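Local coordinates for protein ribokinase RBSK (PDB 3GO7) that probably phosphorylates D-ribose at O-5, using ATP and magnesium, to give D-ribose 5-phosphate, at residues A[31-36]-A[112-117]. Sequence-based numbering, arbitrary orientation.
Sequences DLTFVV and AIIVVD. With RIB (alpha-D-ribofuranose), chain C.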
loop_
_atom_site.group_PDB
_atom_site.type_symbol
_atom_site.label_atom_id
_atom_site.label_comp_id
_atom_site.label_asym_id
_atom_site.label_seq_id
_atom_site.Cartn_x
_atom_site.Cartn_y
_atom_site.Cartn_z
ATOM N N ASP A 31 -3.341 -6.308 -5.376
ATOM C CA ASP A 31 -3.282 -6.230 -3.932
ATOM C C ASP A 31 -1.859 -5.989 -3.413
ATOM O O ASP A 31 -0.917 -6.680 -3.827
ATOM C CB ASP A 31 -3.821 -7.526 -3.312
ATOM C CG ASP A 31 -5.330 -7.680 -3.468
ATOM O OD1 ASP A 31 -6.002 -6.705 -3.858
ATOM O OD2 ASP A 31 -5.847 -8.790 -3.199
ATOM N N LEU A 32 -1.725 -5.022 -2.500
ATOM C CA LEU A 32 -0.540 -4.862 -1.674
ATOM C C LEU A 32 -0.899 -5.348 -0.271
ATOM O O LEU A 32 -1.735 -4.730 0.428
ATOM C CB LEU A 32 -0.100 -3.402 -1.641
ATOM C CG LEU A 32 0.218 -2.693 -2.974
ATOM C CD1 LEU A 32 0.714 -1.269 -2.736
ATOM C CD2 LEU A 32 1.245 -3.436 -3.774
ATOM N N THR A 33 -0.308 -6.468 0.145
ATOM C CA THR A 33 -0.611 -7.037 1.457
ATOM C C THR A 33 0.510 -6.811 2.471
ATOM O O THR A 33 1.660 -7.233 2.268
ATOM C CB THR A 33 -0.923 -8.531 1.382
ATOM O OG1 THR A 33 -1.890 -8.783 0.347
ATOM C CG2 THR A 33 -1.432 -9.037 2.737
ATOM N N PHE A 34 0.158 -6.166 3.576
ATOM C CA PHE A 34 1.111 -5.842 4.611
ATOM C C PHE A 34 0.832 -6.717 5.818
ATOM O O PHE A 34 -0.339 -6.872 6.237
ATOM C CB PHE A 34 0.957 -4.369 4.993
ATOM C CG PHE A 34 1.308 -3.408 3.883
ATOM C CD1 PHE A 34 2.507 -2.712 3.905
ATOM C CD2 PHE A 34 0.431 -3.182 2.825
ATOM C CE1 PHE A 34 2.845 -1.820 2.895
ATOM C CE2 PHE A 34 0.763 -2.288 1.821
ATOM C CZ PHE A 34 1.989 -1.609 1.862
ATOM N N VAL A 35 1.889 -7.294 6.378
ATOM C CA VAL A 35 1.784 -7.952 7.686
ATOM C C VAL A 35 2.240 -7.010 8.802
ATOM O O VAL A 35 3.347 -6.458 8.773
ATOM C CB VAL A 35 2.566 -9.303 7.792
ATOM C CG1 VAL A 35 2.247 -9.989 9.151
ATOM C CG2 VAL A 35 2.215 -10.236 6.633
ATOM N N VAL A 36 1.370 -6.837 9.787
ATOM C CA VAL A 36 1.707 -6.004 10.927
ATOM C C VAL A 36 1.515 -6.753 12.242
ATOM O O VAL A 36 0.931 -7.829 12.297
ATOM C CB VAL A 36 0.883 -4.689 10.939
ATOM C CG1 VAL A 36 1.056 -3.952 9.627
ATOM C CG2 VAL A 36 -0.598 -4.974 11.232
ATOM N N ALA A 112 -5.581 -2.211 -4.068
ATOM C CA ALA A 112 -6.066 -2.481 -2.734
ATOM C C ALA A 112 -4.923 -2.631 -1.754
ATOM O O ALA A 112 -3.863 -3.202 -2.079
ATOM C CB ALA A 112 -6.928 -3.726 -2.697
ATOM N N ILE A 113 -5.162 -2.151 -0.537
ATOM C CA ILE A 113 -4.246 -2.342 0.539
ATOM C C ILE A 113 -4.942 -3.265 1.497
ATOM O O ILE A 113 -6.013 -2.935 2.024
ATOM C CB ILE A 113 -3.909 -0.984 1.245
ATOM C CG1 ILE A 113 -3.543 0.103 0.215
ATOM C CG2 ILE A 113 -2.852 -1.168 2.279
ATOM C CD1 ILE A 113 -2.463 -0.273 -0.739
ATOM N N ILE A 114 -4.351 -4.441 1.688
ATOM C CA ILE A 114 -4.760 -5.341 2.738
ATOM C C ILE A 114 -3.738 -5.284 3.878
ATOM O O ILE A 114 -2.513 -5.331 3.658
ATOM C CB ILE A 114 -4.912 -6.799 2.251
ATOM C CG1 ILE A 114 -5.844 -6.886 1.053
ATOM C CG2 ILE A 114 -5.581 -7.629 3.328
ATOM C CD1 ILE A 114 -5.195 -6.658 -0.206
ATOM N N VAL A 115 -4.244 -5.173 5.096
ATOM C CA VAL A 115 -3.392 -5.186 6.257
ATOM C C VAL A 115 -3.830 -6.367 7.125
ATOM O O VAL A 115 -5.020 -6.506 7.479
ATOM C CB VAL A 115 -3.470 -3.846 7.019
ATOM C CG1 VAL A 115 -2.492 -3.825 8.177
ATOM C CG2 VAL A 115 -3.192 -2.684 6.062
ATOM N N VAL A 116 -2.876 -7.241 7.428
ATOM C CA VAL A 116 -3.150 -8.396 8.258
ATOM C C VAL A 116 -2.320 -8.322 9.552
ATOM O O VAL A 116 -1.149 -7.922 9.545
ATOM C CB VAL A 116 -2.908 -9.709 7.476
ATOM C CG1 VAL A 116 -3.519 -10.892 8.234
ATOM C CG2 VAL A 116 -3.550 -9.618 6.104
ATOM N N ASP A 117 -2.944 -8.659 10.670
ATOM C CA ASP A 117 -2.293 -8.497 11.966
ATOM C C ASP A 117 -2.068 -9.854 12.636
ATOM O O ASP A 117 -2.312 -10.920 12.030
ATOM C CB ASP A 117 -3.112 -7.561 12.868
ATOM C CG ASP A 117 -4.345 -8.237 13.443
ATOM O OD1 ASP A 117 -4.410 -9.497 13.386
ATOM O OD2 ASP A 117 -5.245 -7.517 13.962
HETATM O O5 RIB C . -11.875 -9.419 -0.379
HETATM C C5 RIB C . -10.491 -9.036 -0.518
HETATM C C4 RIB C . -10.360 -8.204 -1.811
HETATM O O4 RIB C . -10.984 -6.932 -1.658
HETATM C C3 RIB C . -8.940 -7.881 -2.233
HETATM O O3 RIB C . -8.498 -8.819 -3.212
HETATM C C2 RIB C . -8.997 -6.444 -2.766
HETATM O O2 RIB C . -8.603 -6.274 -4.135
HETATM C C1 RIB C . -10.408 -5.957 -2.523
HETATM O O1 RIB C . -11.170 -5.889 -3.727
#
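The carboxylate of D31 grips the bound ribose with both oxygens. Hydroxyl O2 of the sugar donates to D31 OD1 at 2.7 Å, and hydroxyl O3 donates to D31 OD2 at the same distance. Across the strands, I114 CD1 lies 3.4 Å from D31 CG, and A112 CB sits 3.3 Å from D31 OD1. CG of D31 stands anti to its own carbonyl carbon (chi1 -71°), which carries the carboxylate out to the sugar. The methyl of A112 also touches ribose O2. The sugar is also hydrogen-bonded to N29, G57, K58, N61, E152 and D248. Five backbone hydrogen bonds join the two parallel strands. The amide of L32 points almost straight at A112 O (2.8 Å, N-H...O 178°). The bond from I114 N to L32 O is more bent (156°), its donor tilted from the carbonyl plane. F34, V116 and V36 donate the other three. These are the middle strands of the four-stranded sheet that forms the lid of the ribokinase fold. Strand 50-56 flanks 29-35, and strand 122-127 flanks 110-116. One face, with D31, T33, A112, I114 and V116, turns to the active site: I114 touches A244, and V116 touches D242, a residue of the magnesium site. T33 CG2 meets V116 CG2 at 4.0 Å on this face. The other face bears L32, F34, I113 and V115, and packs against the second subunit of the dimer. There I113 extends CD1 to L32 CD1, while its other branch, CG2, approaches F34 CE2 at 3.8 Å. The ring of F34 has I114 O at its edge. L32 packs on L32 of the second subunit, F34 on I113 of that subunit, and I113 on its F34. Just past the end of its strand, V36 touches V115 CG1 with both methyls.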